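Local coordinates for NanU sialic acid binding protein (Bacteroides fragilis, PDB 4L7T) that binds sialic acid with high affinity as a SusD-family protein of the outer membrane, probably passing it to the partner transporter NanO, at residues A[421-424]-A[430-433]; A[251-256]-A[414-419]; A[104-109]-A[129-134]. One frame throughout, in Å; residues are numbered along the deposited sequence.

How the contacts relate
Side-chain packing carries all three contacts, but over unequal spans of chain: contacts 1 and 3 join neighbouring elements, whereas contact 2 unites segments 158 residues apart. Contacts 1 and 2 touch, with centres about 13 Å apart, since helix 407-418 of contact 2 is followed, after Gly419, by helix 420-425 of contact 1. Arg414 NH1 lies 3.1 Å from Leu430 O, and Phe423 CD2 packs 3.5 Å from Glu415 CB. Contact 3 belongs to the N-terminal helical region, its centre about 35 Å from that of contact 2 and about 43 Å from that of contact 1. The bound sodium ion is held by Thr483 and Thr486, outside all three contacts.

Contact 1: A[421-424]-A[430-433]; sequences EFFE and LAYP
Phe423 and Ala431 make the closest approach here, the ring's CZ lying 3.5 Å from Ala431 CB while its neighbour CE1 lies 3.7 Å from Ala431 CA. The same corner of the ring grazes the backbone of Leu430, with Phe423 CE1 3.9 Å from Leu430 C. One residue earlier, Phe422 meets the far end of the leucine: its CE2 comes obliquely to within 3.7 Å of Leu430 CD1. Both phenylalanines hold CG opposite the backbone N (chi1 -175° in Phe422 and -171° in Phe423), which swings their rings from helix 420-425 to the place where the chain returns. Ala431 is the residue at which that return leaves the short helix 427-430. A second shell fixes these partners. Phe423 rests on Arg414 and Glu415 of helix 407-418, Arg414 NH1 gives Leu430 O a weak hydrogen bond, and Tyr432 N donates an ordinary hydrogen bond to Asn411 OD1. The side-chain contacts between the two segments are all apolar, while polar groups of helix 407-418 secure the exit of the chain; together they fold consecutive helices of this helical SusD-family region, bringing helix 427-430 and the chain leaving it back against helix 420-425.

Contact 2: A[251-256]-A[414-419]; sequences DDFSKV and RERAYG
Arg416 reaches from helix 407-418 into the loop 251-256, which follows helix 227-244, and so fixes that loop within the helical SusD-family region. Most of the meeting is van der Waals packing along the arginine side chain. Arg416 CG lies 3.8 Å from Asp251 O. The chain then bends twice (chi2 -86°, chi3 -67°) and turns its guanidinium across Phe253. There the two flat groups stand 76° apart: Arg416 NE lies in the plane of the ring at its edge, 3.8 Å from Phe253 CD1, and that same carbon sits over one face of the guanidinium. This is an edge approach, distinct from a cation lying over a ring face. Val256 adds its CG2 branch, 3.8 Å from Arg416 NH1.

As for polar links, a water sits between Asp251 O and Arg416 O, but at 2.5 Å from each it is unusually close, and the bridge should be read with caution. Within the loop, Asp252 OD1 receives Ser254 OG at 2.5 Å, along with weak bonds from the amides of Ser254 and Lys255, consistent with a locally ordered turn around Phe253.

Salt bridges from outside the two segments hold the guanidinium. Glu266 pairs with Arg416 NH1, which also bonds to Gln250 O, while Glu463 pairs with NH2. The buried charge therefore appears to be balanced by two carboxylates, which would fix the guanidinium's rotation, with the Phe253 ring edge and a Val256 methyl packed beside it. One arginine thus joins the loop 251-256, its own helix, helix 452-463 and Glu266, which precedes strand 267-271.

Contact 3: A[104-109]-A[129-134]; sequences NQINLM and GEAYGM
Ile106 projects from helix 99-115 onto helix 121-146, the two forming an antiparallel helical hairpin within the largely helical scaffold of this SusD-family protein. The local axes approach to 9.5 Å and run at 152° to one another. The small residue Ala131 provides the hollow and Ile106 the bump, their backbones lying nearest each other at this point. The two branches of Ile106 divide the surface between them. Ile106 CG2 drops beside the alanine, 3.9 Å from Ala131 CB. The longer branch runs on, with CG1 opposite the carbonyl carbon (chi1 -62°) and chi2 extended, and its CD1 reaches the next turn at Met134. That methionine closes the far side of the isoleucine: a bend at chi3 folds its terminal methyl back, so that Met134 CE stands 3.6 Å from Ile106 CD1 while Met134 CB lies 3.9 Å from the same atom. Met109, one turn further along its own helix, packs more loosely, its CG 4.4 Å from Ala131 CB. Arg135 and Leu138 extend the surface under Ile106, and Arg135 also bonds to Asn107, adding a polar tie between the helices. The tightest point is where a methyl meets a backbone carbonyl, Ile106 CG2 lying 3.3 Å from Ala131 O.

Contact 1: A[421-424]-A[430-433]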
# COMPACT_ATOMS: atom_id res chain seq x y z
N GLU A 421 15.14 24.46 -4.57
CA GLU A 421 15.22 25.80 -5.20
C GLU A 421 14.06 26.17 -6.12
O GLU A 421 13.53 27.27 -6.05
CB GLU A 421 16.52 25.98 -5.96
CG GLU A 421 17.80 26.00 -5.13
CD GLU A 421 18.97 26.50 -5.98
OE1 GLU A 421 18.82 26.58 -7.24
OE2 GLU A 421 20.03 26.82 -5.39
N PHE A 422 13.67 25.20 -6.96
CA PHE A 422 12.48 25.41 -7.80
C PHE A 422 11.23 25.70 -6.97
O PHE A 422 10.40 26.57 -7.26
CB PHE A 422 12.33 24.21 -8.76
CG PHE A 422 11.20 24.37 -9.76
CD1 PHE A 422 11.46 24.93 -11.04
CD2 PHE A 422 9.90 23.98 -9.44
CE1 PHE A 422 10.41 25.10 -11.97
CE2 PHE A 422 8.84 24.12 -10.35
CZ PHE A 422 9.09 24.69 -11.63
N PHE A 423 11.05 24.95 -5.87
CA PHE A 423 9.89 25.21 -5.03
C PHE A 423 9.90 26.61 -4.41
O PHE A 423 8.83 27.24 -4.26
CB PHE A 423 9.85 24.17 -3.92
CG PHE A 423 8.61 24.17 -3.07
CD1 PHE A 423 7.34 23.90 -3.62
CD2 PHE A 423 8.71 24.32 -1.66
CE1 PHE A 423 6.24 23.86 -2.84
CE2 PHE A 423 7.57 24.29 -0.85
CZ PHE A 423 6.32 24.03 -1.45
N GLU A 424 11.07 27.00 -3.92
CA GLU A 424 11.19 28.32 -3.31
C GLU A 424 10.88 29.44 -4.34
O GLU A 424 10.11 30.36 -4.06
CB GLU A 424 12.59 28.47 -2.69
CG GLU A 424 12.96 29.92 -2.32
CD GLU A 424 12.08 30.53 -1.28
OE1 GLU A 424 11.58 29.76 -0.42
OE2 GLU A 424 11.91 31.79 -1.32
N LEU A 430 2.87 27.06 -6.09
CA LEU A 430 3.03 25.62 -5.82
C LEU A 430 2.93 25.27 -4.35
O LEU A 430 2.51 24.15 -4.00
CB LEU A 430 4.34 25.08 -6.37
CG LEU A 430 4.51 25.29 -7.88
CD1 LEU A 430 5.86 24.74 -8.28
CD2 LEU A 430 3.37 24.56 -8.66
N ALA A 431 3.32 26.20 -3.47
CA ALA A 431 3.26 25.89 -2.06
C ALA A 431 1.84 25.94 -1.53
O ALA A 431 1.03 26.81 -1.95
CB ALA A 431 4.23 26.87 -1.27
N TYR A 432 1.49 25.08 -0.56
CA TYR A 432 0.19 25.14 0.09
C TYR A 432 0.06 26.47 0.87
O TYR A 432 1.04 26.85 1.56
CB TYR A 432 0.04 23.95 1.04
CG TYR A 432 -1.25 23.93 1.82
CD1 TYR A 432 -2.45 23.39 1.24
CD2 TYR A 432 -1.34 24.53 3.09
CE1 TYR A 432 -3.64 23.39 1.92
CE2 TYR A 432 -2.54 24.47 3.84
CZ TYR A 432 -3.72 23.95 3.19
OH TYR A 432 -4.91 23.88 3.89
N PRO A 433 -1.09 27.18 0.73
CA PRO A 433 -2.35 26.80 0.07
C PRO A 433 -2.62 27.51 -1.26
O PRO A 433 -3.80 27.78 -1.57
CB PRO A 433 -3.40 27.24 1.05
CG PRO A 433 -2.79 28.68 1.51
CD PRO A 433 -1.25 28.43 1.52

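Contact 2: A[251-256]-A[414-419]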
# COMPACT_ATOMS: atom_id res chain seq x y z
N ASP A 251 16.26 13.16 -0.94
CA ASP A 251 16.24 14.33 -1.77
C ASP A 251 15.64 13.99 -3.14
O ASP A 251 14.95 14.85 -3.69
CB ASP A 251 17.69 14.82 -2.05
CG ASP A 251 18.31 15.53 -0.89
OD1 ASP A 251 17.59 15.85 0.07
OD2 ASP A 251 19.54 15.79 -0.95
N ASP A 252 15.88 12.77 -3.64
CA ASP A 252 15.46 12.33 -4.98
C ASP A 252 14.28 11.35 -4.82
O ASP A 252 14.43 10.20 -4.28
CB ASP A 252 16.66 11.69 -5.68
CG ASP A 252 16.40 11.26 -7.14
OD1 ASP A 252 15.26 10.91 -7.52
OD2 ASP A 252 17.39 11.21 -7.94
N PHE A 253 13.10 11.81 -5.23
CA PHE A 253 11.91 10.92 -5.15
C PHE A 253 12.17 9.59 -5.87
O PHE A 253 11.85 8.56 -5.33
CB PHE A 253 10.69 11.65 -5.76
CG PHE A 253 9.36 10.83 -5.74
CD1 PHE A 253 8.54 10.82 -4.61
CD2 PHE A 253 8.95 10.13 -6.89
CE1 PHE A 253 7.31 10.14 -4.60
CE2 PHE A 253 7.74 9.43 -6.91
CZ PHE A 253 6.89 9.45 -5.76
N SER A 254 12.77 9.57 -7.06
CA SER A 254 12.98 8.26 -7.69
C SER A 254 13.86 7.27 -6.92
O SER A 254 13.64 6.06 -7.01
CB SER A 254 13.50 8.43 -9.10
OG SER A 254 14.82 8.94 -9.02
N LYS A 255 14.81 7.79 -6.13
CA LYS A 255 15.73 6.93 -5.39
C LYS A 255 15.05 6.30 -4.19
O LYS A 255 15.56 5.33 -3.67
CB LYS A 255 17.01 7.65 -4.97
CG LYS A 255 17.78 8.26 -6.13
CD LYS A 255 19.10 8.83 -5.55
CE LYS A 255 19.91 9.70 -6.55
NZ LYS A 255 21.26 10.04 -5.96
N VAL A 256 13.84 6.76 -3.81
CA VAL A 256 13.09 6.04 -2.76
C VAL A 256 12.84 4.57 -3.17
O VAL A 256 12.83 3.69 -2.34
CB VAL A 256 11.73 6.73 -2.48
CG1 VAL A 256 10.94 5.94 -1.39
CG2 VAL A 256 11.97 8.16 -2.04
N ARG A 414 5.86 18.60 -0.62
CA ARG A 414 5.97 19.33 -1.92
C ARG A 414 7.37 19.82 -2.24
O ARG A 414 7.83 19.74 -3.38
CB ARG A 414 5.03 20.53 -1.93
CG ARG A 414 3.63 20.07 -2.01
CD ARG A 414 2.62 21.25 -2.10
NE ARG A 414 1.24 20.69 -2.10
CZ ARG A 414 0.12 21.44 -2.24
NH1 ARG A 414 0.22 22.80 -2.36
NH2 ARG A 414 -1.12 20.90 -2.19
N GLU A 415 8.09 20.34 -1.24
CA GLU A 415 9.43 20.82 -1.49
C GLU A 415 10.33 19.70 -2.07
O GLU A 415 11.12 19.90 -2.98
CB GLU A 415 10.02 21.41 -0.19
CG GLU A 415 11.53 21.74 -0.35
CD GLU A 415 12.20 22.13 0.96
OE1 GLU A 415 12.37 21.27 1.86
OE2 GLU A 415 12.61 23.31 1.10
N ARG A 416 10.21 18.48 -1.53
CA ARG A 416 10.96 17.30 -2.04
C ARG A 416 10.56 17.03 -3.51
O ARG A 416 11.43 16.72 -4.34
CB ARG A 416 10.82 16.03 -1.11
CG ARG A 416 11.79 14.93 -1.51
CD ARG A 416 11.24 13.97 -2.63
NE ARG A 416 10.11 13.20 -2.10
CZ ARG A 416 10.24 12.16 -1.29
NH1 ARG A 416 11.45 11.71 -0.93
NH2 ARG A 416 9.14 11.53 -0.86
N ALA A 417 9.27 17.10 -3.80
CA ALA A 417 8.70 16.72 -5.10
C ALA A 417 9.19 17.72 -6.24
O ALA A 417 9.57 17.30 -7.36
CB ALA A 417 7.14 16.78 -5.02
N TYR A 418 9.16 19.01 -5.88
CA TYR A 418 9.56 20.05 -6.83
C TYR A 418 11.05 20.35 -6.83
O TYR A 418 11.56 20.91 -7.80
CB TYR A 418 8.78 21.32 -6.61
CG TYR A 418 7.31 21.22 -6.91
CD1 TYR A 418 6.84 21.15 -8.22
CD2 TYR A 418 6.40 21.15 -5.86
CE1 TYR A 418 5.46 21.05 -8.49
CE2 TYR A 418 4.97 21.07 -6.10
CZ TYR A 418 4.52 21.03 -7.43
OH TYR A 418 3.15 21.00 -7.59
N GLY A 419 11.77 19.94 -5.79
CA GLY A 419 13.17 20.36 -5.59
C GLY A 419 13.25 21.66 -4.79
O GLY A 419 12.45 22.55 -4.97
O HOH W 1 13.94 17.02 -4.55

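Contact 3: A[104-109]-A[129-134]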
# COMPACT_ATOMS: atom_id res chain seq x y z
N ASN A 104 -2.81 -17.01 11.70
CA ASN A 104 -2.63 -18.25 12.51
C ASN A 104 -1.20 -18.46 13.01
O ASN A 104 -1.01 -18.81 14.17
CB ASN A 104 -3.08 -19.47 11.69
CG ASN A 104 -3.23 -20.75 12.53
OD1 ASN A 104 -3.80 -20.74 13.61
ND2 ASN A 104 -2.78 -21.82 11.98
N GLN A 105 -0.25 -18.22 12.14
CA GLN A 105 1.17 -18.40 12.48
C GLN A 105 1.70 -17.33 13.43
O GLN A 105 2.55 -17.59 14.30
CB GLN A 105 2.03 -18.38 11.26
CG GLN A 105 1.62 -19.45 10.21
CD GLN A 105 2.04 -20.81 10.60
OE1 GLN A 105 3.23 -21.03 10.90
NE2 GLN A 105 1.08 -21.79 10.53
N ILE A 106 1.22 -16.11 13.27
CA ILE A 106 1.52 -15.11 14.30
C ILE A 106 0.99 -15.51 15.64
O ILE A 106 1.64 -15.27 16.66
CB ILE A 106 0.88 -13.73 13.93
CG1 ILE A 106 1.50 -13.29 12.64
CG2 ILE A 106 1.15 -12.64 14.95
CD1 ILE A 106 0.72 -12.01 12.01
N ASN A 107 -0.18 -16.13 15.65
CA ASN A 107 -0.77 -16.48 16.91
C ASN A 107 0.13 -17.52 17.65
O ASN A 107 0.15 -17.51 18.84
CB ASN A 107 -2.19 -17.03 16.68
CG ASN A 107 -3.16 -15.94 16.30
OD1 ASN A 107 -2.88 -14.76 16.53
ND2 ASN A 107 -4.31 -16.32 15.71
N LEU A 108 0.75 -18.40 16.88
CA LEU A 108 1.74 -19.45 17.32
C LEU A 108 2.97 -18.73 17.90
O LEU A 108 3.37 -19.01 19.05
CB LEU A 108 2.20 -20.37 16.18
CG LEU A 108 3.19 -21.48 16.69
CD1 LEU A 108 2.58 -22.34 17.80
CD2 LEU A 108 3.74 -22.35 15.56
N MET A 109 3.50 -17.78 17.12
CA MET A 109 4.68 -16.96 17.63
C MET A 109 4.36 -16.32 18.95
O MET A 109 5.19 -16.37 19.89
CB MET A 109 5.16 -15.96 16.57
CG MET A 109 6.37 -15.07 17.06
SD MET A 109 7.78 -16.13 17.12
CE MET A 109 9.10 -14.86 17.42
N GLY A 129 6.31 -7.14 20.27
CA GLY A 129 6.02 -5.89 19.49
C GLY A 129 5.81 -6.15 18.03
O GLY A 129 4.83 -5.61 17.45
N GLU A 130 6.67 -6.95 17.39
CA GLU A 130 6.53 -7.21 15.96
C GLU A 130 5.26 -8.02 15.67
O GLU A 130 4.52 -7.74 14.71
CB GLU A 130 7.71 -7.95 15.35
CG GLU A 130 9.02 -7.10 15.50
CD GLU A 130 10.16 -7.67 14.80
OE1 GLU A 130 10.59 -8.73 15.32
OE2 GLU A 130 10.75 -7.11 13.84
N ALA A 131 5.02 -9.06 16.50
CA ALA A 131 3.94 -9.98 16.17
C ALA A 131 2.59 -9.34 16.43
O ALA A 131 1.68 -9.50 15.60
CB ALA A 131 4.09 -11.29 17.09
N TYR A 132 2.35 -8.66 17.56
CA TYR A 132 1.10 -7.93 17.79
C TYR A 132 0.86 -6.83 16.75
O TYR A 132 -0.29 -6.64 16.33
CB TYR A 132 1.03 -7.27 19.17
CG TYR A 132 0.79 -8.24 20.28
CD1 TYR A 132 -0.43 -8.92 20.42
CD2 TYR A 132 1.78 -8.44 21.25
CE1 TYR A 132 -0.63 -9.81 21.53
CE2 TYR A 132 1.55 -9.31 22.31
CZ TYR A 132 0.38 -9.97 22.42
OH TYR A 132 0.21 -10.80 23.51
N GLY A 133 1.97 -6.14 16.35
CA GLY A 133 1.86 -5.08 15.27
C GLY A 133 1.38 -5.67 13.98
O GLY A 133 0.42 -5.07 13.37
N MET A 134 1.97 -6.78 13.56
CA MET A 134 1.59 -7.42 12.30
C MET A 134 0.17 -7.94 12.37
O MET A 134 -0.58 -7.85 11.34
CB MET A 134 2.56 -8.52 11.90
CG MET A 134 3.88 -8.02 11.32
SD MET A 134 4.93 -9.44 10.77
CE MET A 134 3.51 -10.50 10.25